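Local coordinates for NS3-like protein (Alongshan virus, PDB 6M40), which probably hydrolyses ATP and other ribonucleoside triphosphates to drive RNA unwinding, as the helicase portion of a longer viral protein, at residues Tyr113-Thr118 with Ala143-Met148; Gly18-Leu23 with Gln134-Glu139; Arg48-Gly53 with Arg87-Thr92; Thr95-Ala100 with Lys126-Leu131. All coordinates share one frame; numbering follows the deposited sequence.

In the fold
Interactions 1 and 3 are strand pairings in one parallel sheet ordered 20-24, 145-149, 111-116, 48-53, 88-92, 72-75, the RecA-like core of the Flavivirus DEAD domain. Interaction 2 packs the end of helix 123-136 against its edge strand, 20-24. Interaction 1 lies between 2 and 3, with centres about 9 Å and 10 Å away, and meets them through backbone bonds such as E147 N to L21 O (3.1 Å) and V114 N to Y50 O (2.8 Å). Interaction 4 joins the same helix 123-136 to helix 93-102, about 12 Å from both 1 and 3 between centres. The probable nucleotide site adjoins interaction 1, where D116 of the DExH sequence forms a salt bridge with K31 of the P-loop.

Interaction 1 (Tyr113-Thr118 with Ala143-Met148); sequences YVLDET and AACIEM
Strands 113-116 and 145-148 run parallel, 7° apart, and Y113 and L115 each use both backbone polar atoms to reach across. Y113 N donates to A144 O and I146 N to Y113 O; L115 N then gives to I146 O at 3.0 Å, and M148 N to L115 O at 3.1 Å. E117 N carries the ladder one step past the strand by bonding M148 O at 3.0 Å, an atom that T118 OG1 also approaches in a weak hydrogen bond of 3.4 Å. Beside the ladder, V114 and I146 point the same way, with V114 CG2 against I146 CB at 4.1 Å. D116 and M148, a selenomethionine, share that face and cross obliquely, M148 CE lying 3.6 Å from D116 CG. The D116 carboxylate extends away from its own backbone N (chi1 -178°), and OD1 pairs with K31, outside both strands. On the face of E147, T118 from the following turn brings CG2 to E147 CD at 3.8 Å, the side chains crossing at about a right angle; E147 OE2 bonds H133. D116-E117-T118-H119 matches the Walker B (DExH) motif of superfamily 2 helicases. The ladder helps to hold the start of this turn, consistent with a nucleotide-binding site beside it.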
loop_
_atom_site.group_PDB
_atom_site.type_symbol
_atom_site.label_atom_id
_atom_site.label_comp_id
_atom_site.label_asym_id
_atom_site.label_seq_id
_atom_site.Cartn_x
_atom_site.Cartn_y
_atom_site.Cartn_z
ATOM N N TYR A 113 -8.098 2.141 -17.880
ATOM C CA TYR A 113 -7.127 2.039 -16.798
ATOM C C TYR A 113 -6.942 0.567 -16.439
ATOM O O TYR A 113 -7.836 -0.253 -16.653
ATOM C CB TYR A 113 -7.582 2.904 -15.597
ATOM C CG TYR A 113 -7.905 4.348 -16.006
ATOM C CD1 TYR A 113 -9.146 4.679 -16.557
ATOM C CD2 TYR A 113 -6.966 5.373 -15.865
ATOM C CE1 TYR A 113 -9.445 5.982 -16.948
ATOM C CE2 TYR A 113 -7.262 6.690 -16.259
ATOM C CZ TYR A 113 -8.503 6.978 -16.794
ATOM O OH TYR A 113 -8.814 8.263 -17.182
ATOM N N VAL A 114 -5.742 0.222 -15.971
ATOM C CA VAL A 114 -5.450 -1.094 -15.402
ATOM C C VAL A 114 -4.729 -0.847 -14.085
ATOM O O VAL A 114 -3.621 -0.298 -14.079
ATOM C CB VAL A 114 -4.577 -1.969 -16.327
ATOM C CG1 VAL A 114 -4.012 -3.145 -15.553
ATOM C CG2 VAL A 114 -5.370 -2.467 -17.537
ATOM N N LEU A 115 -5.340 -1.253 -12.979
ATOM C CA LEU A 115 -4.794 -1.004 -11.654
ATOM C C LEU A 115 -4.416 -2.316 -10.989
ATOM O O LEU A 115 -5.210 -3.260 -10.966
ATOM C CB LEU A 115 -5.799 -0.255 -10.783
ATOM C CG LEU A 115 -5.985 1.246 -11.010
ATOM C CD1 LEU A 115 -6.479 1.573 -12.398
ATOM C CD2 LEU A 115 -6.955 1.745 -9.953
ATOM N N ASP A 116 -3.209 -2.365 -10.445
ATOM C CA ASP A 116 -2.659 -3.556 -9.821
ATOM C C ASP A 116 -2.447 -3.288 -8.341
ATOM O O ASP A 116 -1.989 -2.209 -7.955
ATOM C CB ASP A 116 -1.331 -3.960 -10.483
ATOM C CG ASP A 116 -0.732 -5.226 -9.901
ATOM O OD1 ASP A 116 -1.455 -6.004 -9.260
ATOM O OD2 ASP A 116 0.485 -5.433 -10.086
ATOM N N GLU A 117 -2.789 -4.273 -7.515
ATOM C CA GLU A 117 -2.664 -4.149 -6.063
ATOM C C GLU A 117 -3.625 -3.097 -5.516
ATOM O O GLU A 117 -3.267 -2.281 -4.661
ATOM C CB GLU A 117 -1.228 -3.820 -5.661
ATOM C CG GLU A 117 -0.196 -4.836 -6.112
ATOM C CD GLU A 117 -0.202 -6.091 -5.264
ATOM O OE1 GLU A 117 0.016 -5.985 -4.042
ATOM O OE2 GLU A 117 -0.429 -7.183 -5.816
ATOM N N THR A 118 -4.855 -3.101 -6.024
ATOM C CA THR A 118 -5.849 -2.137 -5.568
ATOM C C THR A 118 -6.086 -2.218 -4.064
ATOM O O THR A 118 -6.727 -1.320 -3.501
ATOM C CB THR A 118 -7.164 -2.359 -6.310
ATOM O OG1 THR A 118 -6.922 -3.122 -7.496
ATOM C CG2 THR A 118 -7.777 -1.033 -6.700
ATOM N N ALA A 143 -14.592 3.405 -22.469
ATOM C CA ALA A 143 -13.388 2.890 -21.834
ATOM C C ALA A 143 -13.810 1.993 -20.679
ATOM O O ALA A 143 -14.944 2.061 -20.201
ATOM C CB ALA A 143 -12.486 4.027 -21.346
ATOM N N ALA A 144 -12.884 1.148 -20.240
ATOM C CA ALA A 144 -13.119 0.227 -19.139
ATOM C C ALA A 144 -11.950 0.293 -18.165
ATOM O O ALA A 144 -10.897 0.872 -18.461
ATOM C CB ALA A 144 -13.302 -1.213 -19.647
ATOM N N CYS A 145 -12.148 -0.307 -16.986
ATOM C CA CYS A 145 -11.098 -0.476 -15.989
ATOM C C CYS A 145 -10.931 -1.961 -15.693
ATOM O O CYS A 145 -11.883 -2.737 -15.775
ATOM C CB CYS A 145 -11.423 0.293 -14.695
ATOM S SG CYS A 145 -10.263 0.061 -13.319
ATOM N N ILE A 146 -9.712 -2.349 -15.335
ATOM C CA ILE A 146 -9.426 -3.698 -14.878
ATOM C C ILE A 146 -8.736 -3.582 -13.525
ATOM O O ILE A 146 -7.582 -3.142 -13.444
ATOM C CB ILE A 146 -8.566 -4.483 -15.874
ATOM C CG1 ILE A 146 -9.358 -4.715 -17.164
ATOM C CG2 ILE A 146 -8.141 -5.819 -15.272
ATOM C CD1 ILE A 146 -8.606 -5.459 -18.227
ATOM N N GLU A 147 -9.438 -3.979 -12.473
ATOM C CA GLU A 147 -8.879 -4.065 -11.136
ATOM C C GLU A 147 -8.353 -5.470 -10.879
ATOM O O GLU A 147 -8.994 -6.460 -11.242
ATOM C CB GLU A 147 -9.939 -3.741 -10.084
ATOM C CG GLU A 147 -10.066 -2.300 -9.697
ATOM C CD GLU A 147 -10.984 -2.129 -8.513
ATOM O OE1 GLU A 147 -11.087 -3.067 -7.695
ATOM O OE2 GLU A 147 -11.615 -1.065 -8.407
HETATM N N MSE A 148 -7.200 -5.553 -10.227
HETATM C CA MSE A 148 -6.646 -6.846 -9.855
HETATM C C MSE A 148 -5.999 -6.759 -8.481
HETATM O O MSE A 148 -5.160 -5.910 -8.218
HETATM C CB MSE A 148 -5.642 -7.354 -10.898
HETATM C CG MSE A 148 -4.879 -6.266 -11.643
HETATM SE SE MSE A 148 -3.731 -7.051 -13.027
HETATM C CE MSE A 148 -2.304 -7.741 -11.868
#

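Interaction 2 (Gly18-Leu23 with Gln134-Glu139); sequences GVVLQL and QTVCKE
V136 CG1 lies over one face of both the G18-V19 and V19-V20 peptides, almost straight above V19 O at 3.6 Å and V19 N at 4.1 Å rather than in either peptide plane. One branch of V136 therefore rests on the backbone of V19, whose own side chain points away. CG1 is carried there by a first torsion of 172°, which sets it opposite the backbone N of V136. At the oxygen end of the V136-C137 peptide, and tilted out of its plane, G18 CA sits 3.6 Å from V136 O. V20 supplies the side-chain part of the contact: its CG2 touches C137 SG at 3.7 Å and, more distantly, V136 CG1 at 4.4 Å. The sulfur is swung to the side of its own backbone N (chi1 -48°). No hydrogen bond joins the segments, and the modest buried area of 183 Å² fits a small van der Waals contact near the surface, partly against the backbone. V136 O is taken up locally by S141 OG. Strand 20-24, of which V20 takes part here with G18 and V19 just before it, is an outermost strand of the parallel sheet and neighbours 145-149. The end of helix 123-136 thus packs at the start of this edge strand, while V136 also leans on Y113 of strand 111-116.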
loop_
_atom_site.group_PDB
_atom_site.type_symbol
_atom_site.label_atom_id
_atom_site.label_comp_id
_atom_site.label_asym_id
_atom_site.label_seq_id
_atom_site.Cartn_x
_atom_site.Cartn_y
_atom_site.Cartn_z
ATOM N N GLY A 18 -18.156 0.194 -21.092
ATOM C CA GLY A 18 -17.993 1.022 -19.913
ATOM C C GLY A 18 -18.302 0.281 -18.630
ATOM O O GLY A 18 -19.391 0.412 -18.066
ATOM N N VAL A 19 -17.326 -0.492 -18.154
ATOM C CA VAL A 19 -17.514 -1.418 -17.045
ATOM C C VAL A 19 -16.219 -1.468 -16.248
ATOM O O VAL A 19 -15.130 -1.270 -16.793
ATOM C CB VAL A 19 -17.911 -2.825 -17.564
ATOM C CG1 VAL A 19 -17.858 -3.868 -16.445
ATOM C CG2 VAL A 19 -19.290 -2.784 -18.211
ATOM N N VAL A 20 -16.338 -1.720 -14.946
ATOM C CA VAL A 20 -15.190 -2.029 -14.098
ATOM C C VAL A 20 -15.193 -3.526 -13.832
ATOM O O VAL A 20 -16.224 -4.095 -13.453
ATOM C CB VAL A 20 -15.221 -1.248 -12.775
ATOM C CG1 VAL A 20 -13.937 -1.499 -11.996
ATOM C CG2 VAL A 20 -15.412 0.247 -13.026
ATOM N N LEU A 21 -14.043 -4.167 -14.027
ATOM C CA LEU A 21 -13.949 -5.621 -13.994
ATOM C C LEU A 21 -12.832 -6.028 -13.044
ATOM O O LEU A 21 -11.652 -5.878 -13.367
ATOM C CB LEU A 21 -13.712 -6.179 -15.399
ATOM C CG LEU A 21 -13.992 -7.660 -15.667
ATOM C CD1 LEU A 21 -12.673 -8.383 -15.924
ATOM C CD2 LEU A 21 -14.762 -8.321 -14.547
ATOM N N GLN A 22 -13.209 -6.547 -11.877
ATOM C CA GLN A 22 -12.233 -7.091 -10.943
ATOM C C GLN A 22 -11.719 -8.441 -11.428
ATOM O O GLN A 22 -12.453 -9.227 -12.031
ATOM C CB GLN A 22 -12.850 -7.275 -9.558
ATOM C CG GLN A 22 -13.328 -6.016 -8.883
ATOM C CD GLN A 22 -13.653 -6.259 -7.422
ATOM O OE1 GLN A 22 -12.867 -5.923 -6.539
ATOM N NE2 GLN A 22 -14.810 -6.852 -7.162
ATOM N N LEU A 23 -10.454 -8.715 -11.123
ATOM C CA LEU A 23 -9.850 -10.016 -11.392
ATOM C C LEU A 23 -9.000 -10.394 -10.191
ATOM O O LEU A 23 -7.939 -9.802 -9.975
ATOM C CB LEU A 23 -9.010 -9.988 -12.664
ATOM C CG LEU A 23 -9.758 -9.776 -13.979
ATOM C CD1 LEU A 23 -8.773 -10.010 -15.102
ATOM C CD2 LEU A 23 -10.957 -10.695 -14.106
ATOM N N GLN A 134 -15.550 6.306 -11.499
ATOM C CA GLN A 134 -16.478 7.345 -11.946
ATOM C C GLN A 134 -16.303 7.642 -13.433
ATOM O O GLN A 134 -17.287 7.738 -14.172
ATOM C CB GLN A 134 -16.284 8.623 -11.115
ATOM C CG GLN A 134 -17.208 9.802 -11.468
ATOM C CD GLN A 134 -16.724 11.143 -10.918
ATOM O OE1 GLN A 134 -15.567 11.513 -11.102
ATOM N NE2 GLN A 134 -17.612 11.872 -10.244
ATOM N N THR A 135 -15.064 7.815 -13.889
ATOM C CA THR A 135 -14.846 8.206 -15.276
ATOM C C THR A 135 -15.001 7.058 -16.260
ATOM O O THR A 135 -15.005 7.308 -17.471
ATOM C CB THR A 135 -13.449 8.809 -15.464
ATOM O OG1 THR A 135 -13.373 9.452 -16.746
ATOM C CG2 THR A 135 -12.386 7.730 -15.397
ATOM N N VAL A 136 -15.106 5.823 -15.783
ATOM C CA VAL A 136 -15.233 4.664 -16.653
ATOM C C VAL A 136 -16.688 4.237 -16.801
ATOM O O VAL A 136 -17.113 3.859 -17.892
ATOM C CB VAL A 136 -14.352 3.513 -16.125
ATOM C CG1 VAL A 136 -14.607 2.242 -16.902
ATOM C CG2 VAL A 136 -12.875 3.894 -16.213
ATOM N N CYS A 137 -17.470 4.294 -15.725
ATOM C CA CYS A 137 -18.904 4.050 -15.821
ATOM C C CYS A 137 -19.679 5.289 -16.240
ATOM O O CYS A 137 -20.911 5.238 -16.338
ATOM C CB CYS A 137 -19.436 3.536 -14.486
ATOM S SG CYS A 137 -18.461 2.205 -13.789
ATOM N N LYS A 138 -18.978 6.392 -16.485
ATOM C CA LYS A 138 -19.561 7.653 -16.920
ATOM C C LYS A 138 -20.547 7.479 -18.067
ATOM O O LYS A 138 -20.487 6.500 -18.814
ATOM C CB LYS A 138 -18.411 8.574 -17.324
ATOM C CG LYS A 138 -18.758 9.991 -17.659
ATOM C CD LYS A 138 -17.633 10.607 -18.475
ATOM C CE LYS A 138 -16.259 10.391 -17.832
ATOM N NZ LYS A 138 -15.182 11.084 -18.589
ATOM N N GLU A 139 -21.471 8.425 -18.198
ATOM C CA GLU A 139 -22.385 8.423 -19.330
ATOM C C GLU A 139 -21.627 8.748 -20.613
ATOM O O GLU A 139 -20.819 9.684 -20.661
ATOM C CB GLU A 139 -23.513 9.429 -19.114
ATOM C CG GLU A 139 -24.216 9.295 -17.769
ATOM C CD GLU A 139 -23.649 10.224 -16.711
ATOM O OE1 GLU A 139 -23.516 11.432 -16.987
ATOM O OE2 GLU A 139 -23.341 9.748 -15.601
#

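Interaction 3 (Arg48-Gly53 with Arg87-Thr92); sequences RVYVAG and RVVVTT
V51 holds the middle of this parallel pairing with two backbone hydrogen bonds: V51 N donates to V89 O at 2.6 Å, and V51 O accepts from T91 N at 2.7 Å. Each bond meets its acceptor nearly head-on, with a C=O...N angle of 167° in the second. Before and after them along the strands the ladder continues through V49 N to R87 O, V89 N to V49 O (3.1 Å) and G53 N to T91 O (3.2 Å). CA-H...O contacts accompany it, for example from A52 CA to T91 O. The strands are turned 23° from parallel, and the side chains of Y50 and V89, like those of V51 and V90, lie side by side and point the same way. On one face of the sheet, Y50 ring atoms CD2 and CE2 approach V89 CB obliquely, CD2 at 3.6 Å, and CE2 also meets V89 CG2. On the other, V51 CB adjoins V90 CG1 at 3.5 Å, because CG1 of V90 is placed beside its own backbone N (chi1 -61°). T91 OG1 is hydrogen-bonded to M75 O, and T92 OG1 accepts from T95 N as the N-cap of the next helix. Strand 48-53 lies between 88-92 and 111-116 in the sheet; helix 93-102 packs on Y50, A52 and T91, and helix 56-64 on V51 and V90.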
loop_
_atom_site.group_PDB
_atom_site.type_symbol
_atom_site.label_atom_id
_atom_site.label_comp_id
_atom_site.label_asym_id
_atom_site.label_seq_id
_atom_site.Cartn_x
_atom_site.Cartn_y
_atom_site.Cartn_z
ATOM N N ARG A 48 -5.962 5.478 -25.301
ATOM C CA ARG A 48 -4.833 5.338 -24.393
ATOM C C ARG A 48 -5.236 4.425 -23.242
ATOM O O ARG A 48 -6.415 4.335 -22.892
ATOM C CB ARG A 48 -4.370 6.684 -23.812
ATOM C CG ARG A 48 -3.991 7.730 -24.832
ATOM C CD ARG A 48 -3.156 8.832 -24.188
ATOM N NE ARG A 48 -2.590 9.739 -25.181
ATOM C CZ ARG A 48 -1.688 10.677 -24.916
ATOM N NH1 ARG A 48 -1.235 10.846 -23.683
ATOM N NH2 ARG A 48 -1.235 11.448 -25.892
ATOM N N VAL A 49 -4.252 3.759 -22.643
ATOM C CA VAL A 49 -4.490 2.940 -21.461
ATOM C C VAL A 49 -3.397 3.212 -20.440
ATOM O O VAL A 49 -2.206 3.080 -20.741
ATOM C CB VAL A 49 -4.547 1.434 -21.777
ATOM C CG1 VAL A 49 -4.477 0.635 -20.480
ATOM C CG2 VAL A 49 -5.808 1.103 -22.546
ATOM N N TYR A 50 -3.806 3.561 -19.228
ATOM C CA TYR A 50 -2.886 3.877 -18.147
ATOM C C TYR A 50 -2.750 2.670 -17.238
ATOM O O TYR A 50 -3.749 2.033 -16.897
ATOM C CB TYR A 50 -3.375 5.098 -17.370
ATOM C CG TYR A 50 -3.126 6.391 -18.111
ATOM C CD1 TYR A 50 -3.983 6.828 -19.120
ATOM C CD2 TYR A 50 -2.024 7.172 -17.810
ATOM C CE1 TYR A 50 -3.741 8.016 -19.800
ATOM C CE2 TYR A 50 -1.776 8.358 -18.487
ATOM C CZ TYR A 50 -2.635 8.771 -19.475
ATOM O OH TYR A 50 -2.369 9.947 -20.133
ATOM N N VAL A 51 -1.517 2.335 -16.880
ATOM C CA VAL A 51 -1.230 1.189 -16.028
ATOM C C VAL A 51 -0.534 1.702 -14.780
ATOM O O VAL A 51 0.434 2.464 -14.876
ATOM C CB VAL A 51 -0.364 0.143 -16.756
ATOM C CG1 VAL A 51 -0.150 -1.070 -15.857
ATOM C CG2 VAL A 51 -1.014 -0.271 -18.075
ATOM N N ALA A 52 -1.016 1.286 -13.613
ATOM C CA ALA A 52 -0.497 1.832 -12.371
ATOM C C ALA A 52 -0.403 0.750 -11.305
ATOM O O ALA A 52 -1.242 -0.155 -11.222
ATOM C CB ALA A 52 -1.350 2.988 -11.846
ATOM N N GLY A 53 0.626 0.873 -10.480
ATOM C CA GLY A 53 0.839 -0.018 -9.371
ATOM C C GLY A 53 1.399 0.728 -8.183
ATOM O O GLY A 53 1.993 1.800 -8.310
ATOM N N ARG A 87 0.759 6.174 -26.019
ATOM C CA ARG A 87 -0.510 5.449 -26.097
ATOM C C ARG A 87 -0.738 4.452 -24.968
ATOM O O ARG A 87 -1.880 4.019 -24.789
ATOM C CB ARG A 87 -0.623 4.697 -27.429
ATOM C CG ARG A 87 -1.380 5.447 -28.514
ATOM C CD ARG A 87 -2.084 4.500 -29.479
ATOM N NE ARG A 87 -1.158 3.680 -30.258
ATOM C CZ ARG A 87 -0.490 4.111 -31.322
ATOM N NH1 ARG A 87 -0.626 5.361 -31.732
ATOM N NH2 ARG A 87 0.323 3.292 -31.972
ATOM N N VAL A 88 0.283 4.057 -24.210
ATOM C CA VAL A 88 0.122 3.206 -23.034
ATOM C C VAL A 88 1.121 3.718 -22.004
ATOM O O VAL A 88 2.333 3.597 -22.204
ATOM C CB VAL A 88 0.363 1.716 -23.327
ATOM C CG1 VAL A 88 0.741 0.983 -22.047
ATOM C CG2 VAL A 88 -0.874 1.085 -23.953
ATOM N N VAL A 89 0.623 4.278 -20.905
ATOM C CA VAL A 89 1.470 4.829 -19.851
ATOM C C VAL A 89 1.438 3.884 -18.659
ATOM O O VAL A 89 0.370 3.391 -18.279
ATOM C CB VAL A 89 1.010 6.245 -19.447
ATOM C CG1 VAL A 89 1.974 6.852 -18.429
ATOM C CG2 VAL A 89 0.878 7.128 -20.670
ATOM N N VAL A 90 2.600 3.617 -18.080
ATOM C CA VAL A 90 2.692 2.899 -16.821
ATOM C C VAL A 90 3.307 3.839 -15.799
ATOM O O VAL A 90 4.273 4.552 -16.096
ATOM C CB VAL A 90 3.518 1.599 -16.934
ATOM C CG1 VAL A 90 2.886 0.646 -17.926
ATOM C CG2 VAL A 90 4.947 1.911 -17.313
ATOM N N THR A 91 2.758 3.824 -14.594
ATOM C CA THR A 91 3.230 4.681 -13.521
ATOM C C THR A 91 2.785 4.042 -12.209
ATOM O O THR A 91 2.451 2.856 -12.178
ATOM C CB THR A 91 2.710 6.114 -13.732
ATOM O OG1 THR A 91 2.913 6.894 -12.549
ATOM C CG2 THR A 91 1.241 6.123 -14.125
ATOM N N THR A 92 2.821 4.805 -11.128
ATOM C CA THR A 92 2.347 4.335 -9.834
ATOM C C THR A 92 0.956 4.896 -9.557
ATOM O O THR A 92 0.485 5.814 -10.233
ATOM C CB THR A 92 3.317 4.752 -8.730
ATOM O OG1 THR A 92 3.165 6.155 -8.463
ATOM C CG2 THR A 92 4.740 4.486 -9.172
#

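Interaction 4 (Thr95-Ala100 with Lys126-Leu131); sequences TLLRYA and KVLRAL
L97 and L128 adopt nearly the same rotamer and bring their CD1 methyls together at 4.0 Å. The CB of L97 points toward helix 126-131 and its CG is anti to the backbone N (chi1 -173°); CD1 is the branch that touches both L128 and L131. It reaches L131 CD1 at 3.7 Å, the two side chains crossing at about a right angle. L131 has a different conformation: CG turns back beside its backbone N (chi1 -71°) before the chain extends, and a single methyl makes the contact. L96 is extended through both torsions and comes from the flank, so that its CD2 lies 4.0 Å from L128 CD1. That methyl of L128 therefore touches two leucines of the facing helix. L97 CD2 is modelled implausibly close to V127 CG2, and the detail of that approach is doubtful. The axes of the segments 95-100 and 126-131 come within 9.9 Å and are inclined at 50°. L369 of helix 362-371 packs on both L97 and V127, and C336 of helix 328-339 on V127. With no hydrogen bond between the segments, the two helices are joined here by buried aliphatic side chains alone, a hydrophobic contact that rests on van der Waals packing.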
loop_
_atom_site.group_PDB
_atom_site.type_symbol
_atom_site.label_atom_id
_atom_site.label_comp_id
_atom_site.label_asym_id
_atom_site.label_seq_id
_atom_site.Cartn_x
_atom_site.Cartn_y
_atom_site.Cartn_z
ATOM N N THR A 95 1.323 8.835 -8.554
ATOM C CA THR A 95 1.543 9.878 -9.549
ATOM C C THR A 95 0.563 9.805 -10.717
ATOM O O THR A 95 0.538 10.729 -11.529
ATOM C CB THR A 95 2.982 9.885 -10.106
ATOM O OG1 THR A 95 3.185 8.822 -11.044
ATOM C CG2 THR A 95 4.010 9.813 -8.985
ATOM N N LEU A 96 -0.253 8.758 -10.827
ATOM C CA LEU A 96 -1.391 8.841 -11.733
ATOM C C LEU A 96 -2.459 9.755 -11.146
ATOM O O LEU A 96 -3.002 10.624 -11.837
ATOM C CB LEU A 96 -1.992 7.466 -12.006
ATOM C CG LEU A 96 -2.959 7.454 -13.211
ATOM C CD1 LEU A 96 -3.511 6.078 -13.410
ATOM C CD2 LEU A 96 -4.118 8.432 -13.108
ATOM N N LEU A 97 -2.802 9.544 -9.878
ATOM C CA LEU A 97 -3.727 10.445 -9.216
ATOM C C LEU A 97 -3.267 11.883 -9.401
ATOM O O LEU A 97 -4.040 12.748 -9.831
ATOM C CB LEU A 97 -3.846 10.088 -7.736
ATOM C CG LEU A 97 -4.919 10.872 -6.981
ATOM C CD1 LEU A 97 -6.277 10.627 -7.610
ATOM C CD2 LEU A 97 -4.934 10.512 -5.512
ATOM N N ARG A 98 -1.997 12.148 -9.110
ATOM C CA ARG A 98 -1.478 13.498 -9.245
ATOM C C ARG A 98 -1.663 14.027 -10.658
ATOM O O ARG A 98 -1.776 15.239 -10.847
ATOM C CB ARG A 98 -0.006 13.516 -8.855
ATOM C CG ARG A 98 0.616 14.907 -8.898
ATOM C CD ARG A 98 2.100 14.847 -8.588
ATOM N NE ARG A 98 2.683 16.180 -8.521
ATOM C CZ ARG A 98 3.985 16.434 -8.561
ATOM N NH1 ARG A 98 4.860 15.443 -8.675
ATOM N NH2 ARG A 98 4.418 17.683 -8.496
ATOM N N TYR A 99 -1.707 13.143 -11.653
ATOM C CA TYR A 99 -1.801 13.565 -13.045
ATOM C C TYR A 99 -3.244 13.700 -13.511
ATOM O O TYR A 99 -3.622 14.742 -14.056
ATOM C CB TYR A 99 -1.027 12.582 -13.931
ATOM C CG TYR A 99 -1.270 12.710 -15.423
ATOM C CD1 TYR A 99 -0.731 13.765 -16.158
ATOM C CD2 TYR A 99 -2.026 11.764 -16.100
ATOM C CE1 TYR A 99 -0.945 13.872 -17.525
ATOM C CE2 TYR A 99 -2.252 11.864 -17.461
ATOM C CZ TYR A 99 -1.708 12.916 -18.170
ATOM O OH TYR A 99 -1.929 13.009 -19.525
ATOM N N ALA A 100 -4.065 12.670 -13.299
ATOM C CA ALA A 100 -5.455 12.753 -13.727
ATOM C C ALA A 100 -6.124 14.015 -13.201
ATOM O O ALA A 100 -7.002 14.579 -13.864
ATOM C CB ALA A 100 -6.229 11.519 -13.270
ATOM N N LYS A 126 -7.145 4.609 -2.730
ATOM C CA LYS A 126 -8.585 4.622 -2.505
ATOM C C LYS A 126 -9.274 5.651 -3.390
ATOM O O LYS A 126 -10.206 5.322 -4.129
ATOM C CB LYS A 126 -8.880 4.918 -1.040
ATOM C CG LYS A 126 -8.088 4.109 -0.028
ATOM C CD LYS A 126 -8.800 2.823 0.342
ATOM C CE LYS A 126 -8.242 2.217 1.611
ATOM N NZ LYS A 126 -9.174 1.193 2.154
ATOM N N VAL A 127 -8.844 6.910 -3.312
ATOM C CA VAL A 127 -9.510 7.949 -4.084
ATOM C C VAL A 127 -9.303 7.709 -5.570
ATOM O O VAL A 127 -10.195 7.965 -6.385
ATOM C CB VAL A 127 -9.015 9.337 -3.653
ATOM C CG1 VAL A 127 -9.086 9.478 -2.141
ATOM C CG2 VAL A 127 -7.610 9.562 -4.122
ATOM N N LEU A 128 -8.125 7.209 -5.952
ATOM C CA LEU A 128 -7.897 6.859 -7.349
ATOM C C LEU A 128 -8.913 5.823 -7.815
ATOM O O LEU A 128 -9.505 5.958 -8.891
ATOM C CB LEU A 128 -6.470 6.341 -7.528
ATOM C CG LEU A 128 -6.044 6.042 -8.960
ATOM C CD1 LEU A 128 -6.176 7.268 -9.862
ATOM C CD2 LEU A 128 -4.609 5.543 -8.939
ATOM N N ARG A 129 -9.119 4.765 -7.015
ATOM C CA ARG A 129 -10.074 3.724 -7.397
ATOM C C ARG A 129 -11.451 4.319 -7.660
ATOM O O ARG A 129 -12.118 3.964 -8.639
ATOM C CB ARG A 129 -10.154 2.650 -6.306
ATOM C CG ARG A 129 -10.429 1.228 -6.839
ATOM C CD ARG A 129 -11.017 0.257 -5.795
ATOM N NE ARG A 129 -10.113 -0.008 -4.679
ATOM C CZ ARG A 129 -10.363 0.309 -3.409
ATOM N NH1 ARG A 129 -11.506 0.891 -3.069
ATOM N NH2 ARG A 129 -9.466 0.034 -2.472
ATOM N N ALA A 130 -11.883 5.250 -6.799
ATOM C CA ALA A 130 -13.186 5.891 -6.955
ATOM C C ALA A 130 -13.257 6.738 -8.216
ATOM O O ALA A 130 -14.295 6.776 -8.886
ATOM C CB ALA A 130 -13.483 6.755 -5.730
ATOM N N LEU A 131 -12.178 7.454 -8.538
ATOM C CA LEU A 131 -12.198 8.336 -9.700
ATOM C C LEU A 131 -12.145 7.546 -10.998
ATOM O O LEU A 131 -12.811 7.908 -11.975
ATOM C CB LEU A 131 -11.036 9.327 -9.613
ATOM C CG LEU A 131 -11.199 10.394 -8.526
ATOM C CD1 LEU A 131 -9.896 11.121 -8.251
ATOM C CD2 LEU A 131 -12.289 11.402 -8.910
#